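Local coordinates for uncharacterized protein (Legionella pneumophila subsp. pneumophila str. Philadelphia 1, PDB 4EZI) that is of unknown function but has the alpha/beta-hydrolase fold and may act as a lipase-like hydrolase, possibly on triacylglycerols, at residues 30-33 and 34-37; 248-251 and 252-256; 357-360 and 361-365. All coordinates share one frame; numbering follows the deposited sequence. Where two conformers were deposited one is given.

Interaction 1 (30-33 and 34-37); sequences PPLD and TLTV
P31 and T34 meet through one carbonyl oxygen, P31 O, which takes two bonds from the same residue. The hydroxyl T34 OG1 donates to P31 O over 2.8 Å, almost in line with the C=O bond, while the backbone T34 N also donates to P31 O, at 3.2 Å. The threonine hydroxyl can do this because it sits between its own backbone N and carbonyl carbon (chi1 66°), folded back over the turn; CG2 then stands anti to the carbonyl carbon, 3.5 Å from P31 O. One residue on, L35 N bonds to L32 O at 3.1 Å. The two leucines point the same way, side by side, and touch through L32 CD2 and L35 CD1 at 3.8 Å. That apolar face is turned to the protein: L32 packs on L26, I100 and L359, and L35 on A104 and S108. On the outer side a water donates to both D33 O and L35 O, tying the end of the turn together. P31 enters through a cis peptide bond. Two successive i to i+3 bonds make this a short 3-10 turn, lying in the surface loop between helix 19-27 and strand 41-51.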
loop_
_atom_site.group_PDB
_atom_site.type_symbol
_atom_site.label_atom_id
_atom_site.label_comp_id
_atom_site.label_asym_id
_atom_site.label_seq_id
_atom_site.Cartn_x
_atom_site.Cartn_y
_atom_site.Cartn_z
ATOM N N PRO A 30 18.925 -8.813 -1.265
ATOM C CA PRO A 30 18.940 -9.420 -2.591
ATOM C C PRO A 30 17.506 -9.743 -3.074
ATOM O O PRO A 30 16.672 -10.199 -2.278
ATOM C CB PRO A 30 19.745 -10.709 -2.398
ATOM C CG PRO A 30 20.292 -10.652 -1.077
ATOM C CD PRO A 30 19.659 -9.603 -0.267
ATOM N N PRO A 31 17.211 -9.544 -4.371
ATOM C CA PRO A 31 18.099 -9.267 -5.483
ATOM C C PRO A 31 18.276 -7.767 -5.787
ATOM O O PRO A 31 18.767 -7.406 -6.848
ATOM C CB PRO A 31 17.379 -9.959 -6.640
ATOM C CG PRO A 31 15.947 -9.716 -6.337
ATOM C CD PRO A 31 15.857 -9.892 -4.846
ATOM N N LEU A 32 17.893 -6.899 -4.849
ATOM C CA LEU A 32 17.984 -5.449 -5.052
ATOM C C LEU A 32 19.434 -4.966 -5.029
ATOM O O LEU A 32 19.737 -3.863 -5.475
ATOM C CB LEU A 32 17.131 -4.717 -4.021
ATOM C CG LEU A 32 15.637 -4.949 -4.253
ATOM C CD1 LEU A 32 14.871 -4.572 -2.992
ATOM C CD2 LEU A 32 15.100 -4.247 -5.510
ATOM N N ASP A 33 20.315 -5.800 -4.506
ATOM C CA ASP A 33 21.732 -5.516 -4.486
ATOM C C ASP A 33 22.322 -5.407 -5.904
ATOM O O ASP A 33 23.422 -4.894 -6.074
ATOM C CB ASP A 33 22.466 -6.566 -3.635
ATOM C CG ASP A 33 22.347 -7.987 -4.188
ATOM O OD1 ASP A 33 21.322 -8.332 -4.812
ATOM O OD2 ASP A 33 23.313 -8.775 -3.978
ATOM N N THR A 34 21.589 -5.879 -6.910
ATOM C CA THR A 34 22.021 -5.794 -8.294
ATOM C C THR A 34 21.717 -4.430 -8.936
ATOM O O THR A 34 22.153 -4.166 -10.060
ATOM C CB THR A 34 21.401 -6.926 -9.160
ATOM O OG1 THR A 34 19.992 -6.757 -9.259
ATOM C CG2 THR A 34 21.711 -8.302 -8.594
ATOM N N LEU A 35 20.969 -3.568 -8.255
ATOM C CA LEU A 35 20.686 -2.227 -8.779
ATOM C C LEU A 35 21.903 -1.338 -8.579
ATOM O O LEU A 35 22.610 -1.458 -7.585
ATOM C CB LEU A 35 19.473 -1.630 -8.066
ATOM C CG LEU A 35 18.136 -2.343 -8.307
ATOM C CD1 LEU A 35 17.036 -1.689 -7.456
ATOM C CD2 LEU A 35 17.729 -2.266 -9.760
ATOM N N THR A 36 22.133 -0.449 -9.527
ATOM C CA THR A 36 23.199 0.534 -9.461
ATOM C C THR A 36 22.648 1.853 -8.909
ATOM O O THR A 36 21.585 2.303 -9.332
ATOM C CB THR A 36 23.764 0.798 -10.879
ATOM O OG1 THR A 36 24.275 -0.424 -11.438
ATOM C CG2 THR A 36 24.885 1.818 -10.846
ATOM N N VAL A 37 23.374 2.449 -7.967
ATOM C CA VAL A 37 22.974 3.734 -7.384
ATOM C C VAL A 37 23.619 4.876 -8.166
ATOM O O VAL A 37 24.812 4.836 -8.480
ATOM C CB VAL A 37 23.310 3.845 -5.862
ATOM C CG1 VAL A 37 22.733 2.653 -5.101
ATOM C CG2 VAL A 37 24.803 3.950 -5.600
HETATM O O HOH W 1 25.012 -3.146 -7.999
#

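Interaction 2 (248-251 and 252-256); sequences NTLI and PELMD
I251 and P252 bury the most surface here, with L250 close behind, and the proline sets the terms. Its ring closes on the nitrogen, so P252 N has no hydrogen to give to the turn before, and the helix is kinked at this point. The space a bond would span is taken up by ring carbons: P252 CD lies 3.3 Å from N248 O. The ring also sits close to the side chain before it, P252 CD 3.4 Å from I251 CB, tighter than an ordinary carbon contact. Past the proline, L254 N donates to L250 O at 2.9 Å, and M255 N to I251 O, the second bond more bent (144° at the hydrogen).

I251 CG2 stands anti to the backbone N, and selenomethionine M255 lies alongside it, their side chains pointing the same way with CG2 4.0 Å from M255 CG. Both pack on Y227 of helix 218-233, which P252 also touches. L250 swings its branch forward instead (chi1 -177°): CG meets L254 CD1 at 3.8 Å. In the E253 conformer described, L250 CD1 approaches the carboxylate, whose chain crosses it at about a right angle, and a water donates to E253 OE2 while hydrogen-bonded to T249 OG1. T249 OG1 is also bonded to P246 O. N248 ND2 is held by D240.

Beyond M255, the first residue to leave helical angles, the chain turns away from helix 247-254, a two-turn amphipathic helix kinked by a proline, with I251 and L254 buried and T249 and E253 exposed.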
loop_
_atom_site.group_PDB
_atom_site.type_symbol
_atom_site.label_atom_id
_atom_site.label_comp_id
_atom_site.label_asym_id
_atom_site.label_seq_id
_atom_site.Cartn_x
_atom_site.Cartn_y
_atom_site.Cartn_z
ATOM N N ASN A 248 -12.209 -8.872 22.410
ATOM C CA ASN A 248 -13.042 -7.700 22.266
ATOM C C ASN A 248 -12.460 -6.468 22.931
ATOM O O ASN A 248 -12.660 -5.352 22.430
ATOM C CB ASN A 248 -14.469 -7.965 22.759
ATOM C CG ASN A 248 -14.551 -8.384 24.222
ATOM O OD1 ASN A 248 -13.653 -9.033 24.765
ATOM N ND2 ASN A 248 -15.624 -7.990 24.867
ATOM N N THR A 249 -11.741 -6.631 24.042
ATOM C CA THR A 249 -11.088 -5.499 24.695
ATOM C C THR A 249 -9.573 -5.484 24.470
ATOM O O THR A 249 -8.970 -4.409 24.501
ATOM C CB THR A 249 -11.430 -5.419 26.181
ATOM O OG1 THR A 249 -11.007 -6.621 26.826
ATOM C CG2 THR A 249 -12.897 -5.151 26.423
ATOM N N LEU A 250 -8.945 -6.635 24.240
ATOM C CA LEU A 250 -7.516 -6.679 23.968
ATOM C C LEU A 250 -7.174 -6.060 22.629
ATOM O O LEU A 250 -6.173 -5.340 22.514
ATOM C CB LEU A 250 -7.029 -8.109 24.038
ATOM C CG LEU A 250 -5.554 -8.353 23.855
ATOM C CD1 LEU A 250 -4.716 -7.550 24.870
ATOM C CD2 LEU A 250 -5.251 -9.829 23.939
ATOM N N ILE A 251 -7.944 -6.365 21.586
ATOM C CA ILE A 251 -7.633 -5.866 20.262
ATOM C C ILE A 251 -7.555 -4.329 20.204
ATOM O O ILE A 251 -6.604 -3.785 19.642
ATOM C CB ILE A 251 -8.549 -6.498 19.193
ATOM C CG1 ILE A 251 -8.147 -7.974 19.025
ATOM C CG2 ILE A 251 -8.513 -5.724 17.864
ATOM C CD1 ILE A 251 -9.121 -8.819 18.261
ATOM N N PRO A 252 -8.534 -3.628 20.793
ATOM C CA PRO A 252 -8.393 -2.154 20.803
ATOM C C PRO A 252 -7.103 -1.643 21.429
ATOM O O PRO A 252 -6.524 -0.673 20.934
ATOM C CB PRO A 252 -9.625 -1.687 21.587
ATOM C CG PRO A 252 -10.645 -2.754 21.323
ATOM C CD PRO A 252 -9.874 -4.057 21.238
ATOM N N GLU A 253 -6.625 -2.313 22.470
ATOM C CA GLU A 253 -5.344 -1.970 23.084
ATOM C C GLU A 253 -4.171 -2.244 22.128
ATOM O O GLU A 253 -3.298 -1.393 21.898
ATOM C CB GLU A 253 -5.054 -2.778 24.364
ATOM C CG GLU A 253 -6.093 -2.867 25.483
ATOM C CD GLU A 253 -5.764 -4.028 26.449
ATOM O OE1 GLU A 253 -4.562 -4.260 26.711
ATOM O OE2 GLU A 253 -6.683 -4.725 26.940
ATOM N N LEU A 254 -4.151 -3.435 21.553
ATOM C CA LEU A 254 -3.072 -3.820 20.647
ATOM C C LEU A 254 -2.984 -2.920 19.435
ATOM O O LEU A 254 -1.892 -2.749 18.879
ATOM C CB LEU A 254 -3.240 -5.255 20.176
ATOM C CG LEU A 254 -3.141 -6.328 21.260
ATOM C CD1 LEU A 254 -3.517 -7.695 20.674
ATOM C CD2 LEU A 254 -1.777 -6.356 21.946
HETATM N N MSE A 255 -4.137 -2.386 19.003
HETATM C CA MSE A 255 -4.194 -1.558 17.818
HETATM C C MSE A 255 -4.088 -0.073 18.085
HETATM O O MSE A 255 -4.443 0.712 17.230
HETATM C CB MSE A 255 -5.462 -1.871 16.989
HETATM C CG MSE A 255 -5.621 -3.327 16.599
HETATM SE SE MSE A 255 -4.294 -3.906 15.385
HETATM C CE MSE A 255 -4.416 -5.851 15.717
ATOM N N ASP A 256 -3.509 0.304 19.224
ATOM C CA ASP A 256 -3.428 1.709 19.617
ATOM C C ASP A 256 -2.359 2.499 18.877
ATOM O O ASP A 256 -2.293 3.710 19.049
ATOM C CB ASP A 256 -3.269 1.826 21.138
ATOM C CG ASP A 256 -1.926 1.324 21.660
ATOM O OD1 ASP A 256 -1.085 0.804 20.898
ATOM O OD2 ASP A 256 -1.733 1.410 22.918
HETATM O O HOH W 2 -8.321 -6.800 27.386
#

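Interaction 3 (357-360 and 361-365); sequences FVLK and EQVDF
K360 and D364, one turn apart, form a salt bridge, NZ to OD2 at 3.1 Å, using the syn lone pair of the carboxylate oxygen. The lysine chain starts anti to its backbone nitrogen, then bends at chi2 (53°) and again at chi4, so that it passes across the carboxylate, CE 3.8 Å from D364 OD2, and NZ ends beside OD2. A water donates to D364 OD1 and accepts a weak bond from NZ, a second link.

Beneath them four successive i+4 backbone bonds run from F357 O to D364 N. With chi1 at -61°, E361 CG comes to 3.4 Å from F357 O; the bend at chi2 then turns the carboxylate, and a water donates to both E361 OE2 and F357 O.

On the buried side Q362 extends across L359, with OE1 3.5 Å from L359 CA. Its amide is fixed from outside: NE2 donates to A195 O and G167 O, the latter part of a probable nucleophile elbow, and OE1 has a weak bond with Y105. Helix 355-370 thus lies against the central sheet, V358, E361 and F365 meeting strand 310-314, V358 and Q362 strand 162-168, and L359 and V363 helix 99-108.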
loop_
_atom_site.group_PDB
_atom_site.type_symbol
_atom_site.label_atom_id
_atom_site.label_comp_id
_atom_site.label_asym_id
_atom_site.label_seq_id
_atom_site.Cartn_x
_atom_site.Cartn_y
_atom_site.Cartn_z
ATOM N N PHE A 357 12.229 -9.421 -4.161
ATOM C CA PHE A 357 12.094 -9.911 -5.530
ATOM C C PHE A 357 10.974 -9.178 -6.261
ATOM O O PHE A 357 11.115 -8.795 -7.428
ATOM C CB PHE A 357 11.833 -11.425 -5.547
ATOM C CG PHE A 357 12.968 -12.255 -4.998
ATOM C CD1 PHE A 357 13.088 -12.452 -3.646
ATOM C CD2 PHE A 357 13.921 -12.842 -5.833
ATOM C CE1 PHE A 357 14.127 -13.179 -3.113
ATOM C CE2 PHE A 357 14.972 -13.582 -5.292
ATOM C CZ PHE A 357 15.072 -13.739 -3.942
ATOM N N VAL A 358 9.852 -8.978 -5.582
ATOM C CA VAL A 358 8.733 -8.228 -6.131
ATOM C C VAL A 358 9.133 -6.768 -6.377
ATOM O O VAL A 358 8.812 -6.220 -7.451
ATOM C CB VAL A 358 7.492 -8.354 -5.243
ATOM C CG1 VAL A 358 6.406 -7.370 -5.673
ATOM C CG2 VAL A 358 6.981 -9.803 -5.261
ATOM N N LEU A 359 9.825 -6.142 -5.423
ATOM C CA LEU A 359 10.284 -4.767 -5.641
ATOM C C LEU A 359 11.149 -4.657 -6.904
ATOM O O LEU A 359 11.034 -3.697 -7.671
ATOM C CB LEU A 359 10.987 -4.236 -4.381
ATOM C CG LEU A 359 11.535 -2.796 -4.342
ATOM C CD1 LEU A 359 10.526 -1.772 -4.773
ATOM C CD2 LEU A 359 12.066 -2.469 -2.941
ATOM N N LYS A 360 12.044 -5.621 -7.091
ATOM C CA LYS A 360 12.921 -5.617 -8.276
ATOM C C LYS A 360 12.097 -5.689 -9.559
ATOM O O LYS A 360 12.361 -4.951 -10.517
ATOM C CB LYS A 360 13.918 -6.776 -8.189
ATOM C CG LYS A 360 14.896 -6.888 -9.348
ATOM C CD LYS A 360 15.662 -5.638 -9.636
ATOM C CE LYS A 360 16.885 -5.903 -10.564
ATOM N NZ LYS A 360 16.640 -7.011 -11.543
ATOM N N GLU A 361 11.079 -6.541 -9.564
ATOM C CA GLU A 361 10.180 -6.621 -10.707
ATOM C C GLU A 361 9.449 -5.322 -10.966
ATOM O O GLU A 361 9.233 -4.946 -12.125
ATOM C CB GLU A 361 9.185 -7.755 -10.572
ATOM C CG GLU A 361 9.780 -9.156 -10.486
ATOM C CD GLU A 361 10.580 -9.612 -11.706
ATOM O OE1 GLU A 361 10.333 -9.147 -12.834
ATOM O OE2 GLU A 361 11.454 -10.489 -11.523
ATOM N N GLN A 362 9.013 -4.652 -9.904
ATOM C CA GLN A 362 8.324 -3.367 -10.064
ATOM C C GLN A 362 9.231 -2.344 -10.739
ATOM O O GLN A 362 8.830 -1.697 -11.700
ATOM C CB GLN A 362 7.837 -2.842 -8.699
ATOM C CG GLN A 362 6.736 -3.694 -8.104
ATOM C CD GLN A 362 6.442 -3.350 -6.652
ATOM O OE1 GLN A 362 7.320 -2.940 -5.899
ATOM N NE2 GLN A 362 5.191 -3.519 -6.241
ATOM N N VAL A 363 10.442 -2.200 -10.224
ATOM C CA VAL A 363 11.401 -1.258 -10.819
ATOM C C VAL A 363 11.650 -1.569 -12.300
ATOM O O VAL A 363 11.644 -0.691 -13.148
ATOM C CB VAL A 363 12.769 -1.223 -10.053
ATOM C CG1 VAL A 363 13.795 -0.312 -10.796
ATOM C CG2 VAL A 363 12.577 -0.785 -8.607
ATOM N N ASP A 364 11.849 -2.849 -12.593
ATOM C CA ASP A 364 12.121 -3.263 -13.970
ATOM C C ASP A 364 10.935 -2.974 -14.897
ATOM O O ASP A 364 11.118 -2.577 -16.052
ATOM C CB ASP A 364 12.491 -4.729 -14.027
ATOM C CG ASP A 364 13.872 -5.021 -13.494
ATOM O OD1 ASP A 364 14.711 -4.107 -13.381
ATOM O OD2 ASP A 364 14.136 -6.216 -13.233
ATOM N N PHE A 365 9.723 -3.185 -14.405
ATOM C CA PHE A 365 8.525 -2.869 -15.164
ATOM C C PHE A 365 8.434 -1.378 -15.470
ATOM O O PHE A 365 8.169 -0.984 -16.610
ATOM C CB PHE A 365 7.299 -3.333 -14.390
ATOM C CG PHE A 365 6.007 -3.299 -15.154
ATOM C CD1 PHE A 365 5.799 -4.126 -16.244
ATOM C CD2 PHE A 365 4.981 -2.456 -14.765
ATOM C CE1 PHE A 365 4.581 -4.129 -16.914
ATOM C CE2 PHE A 365 3.777 -2.432 -15.433
ATOM C CZ PHE A 365 3.573 -3.289 -16.505
HETATM O O HOH W 3 12.920 -10.356 -8.987
HETATM O O HOH W 4 17.397 -4.738 -13.574
#

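Overall arrangement
Interactions 1, 2 and 3 follow one another along the chain, yet the first and last are neighbours in space, their centres about 11 Å apart. There the loop after helix 19-27 lies on helix 355-370, with T34 OG1 3.5 Å from K360 CE. Helix 99-108 touches both, so sequence from near the two ends of the chain is joined on one side of the sheet. Interaction 2 stands apart, its centre about 39 Å from that of interaction 1 and 36 Å from that of interaction 3, in the helical region inserted between strands 193-197 and 310-314, a placing consistent with a helical cap over the core of an alpha/beta hydrolase.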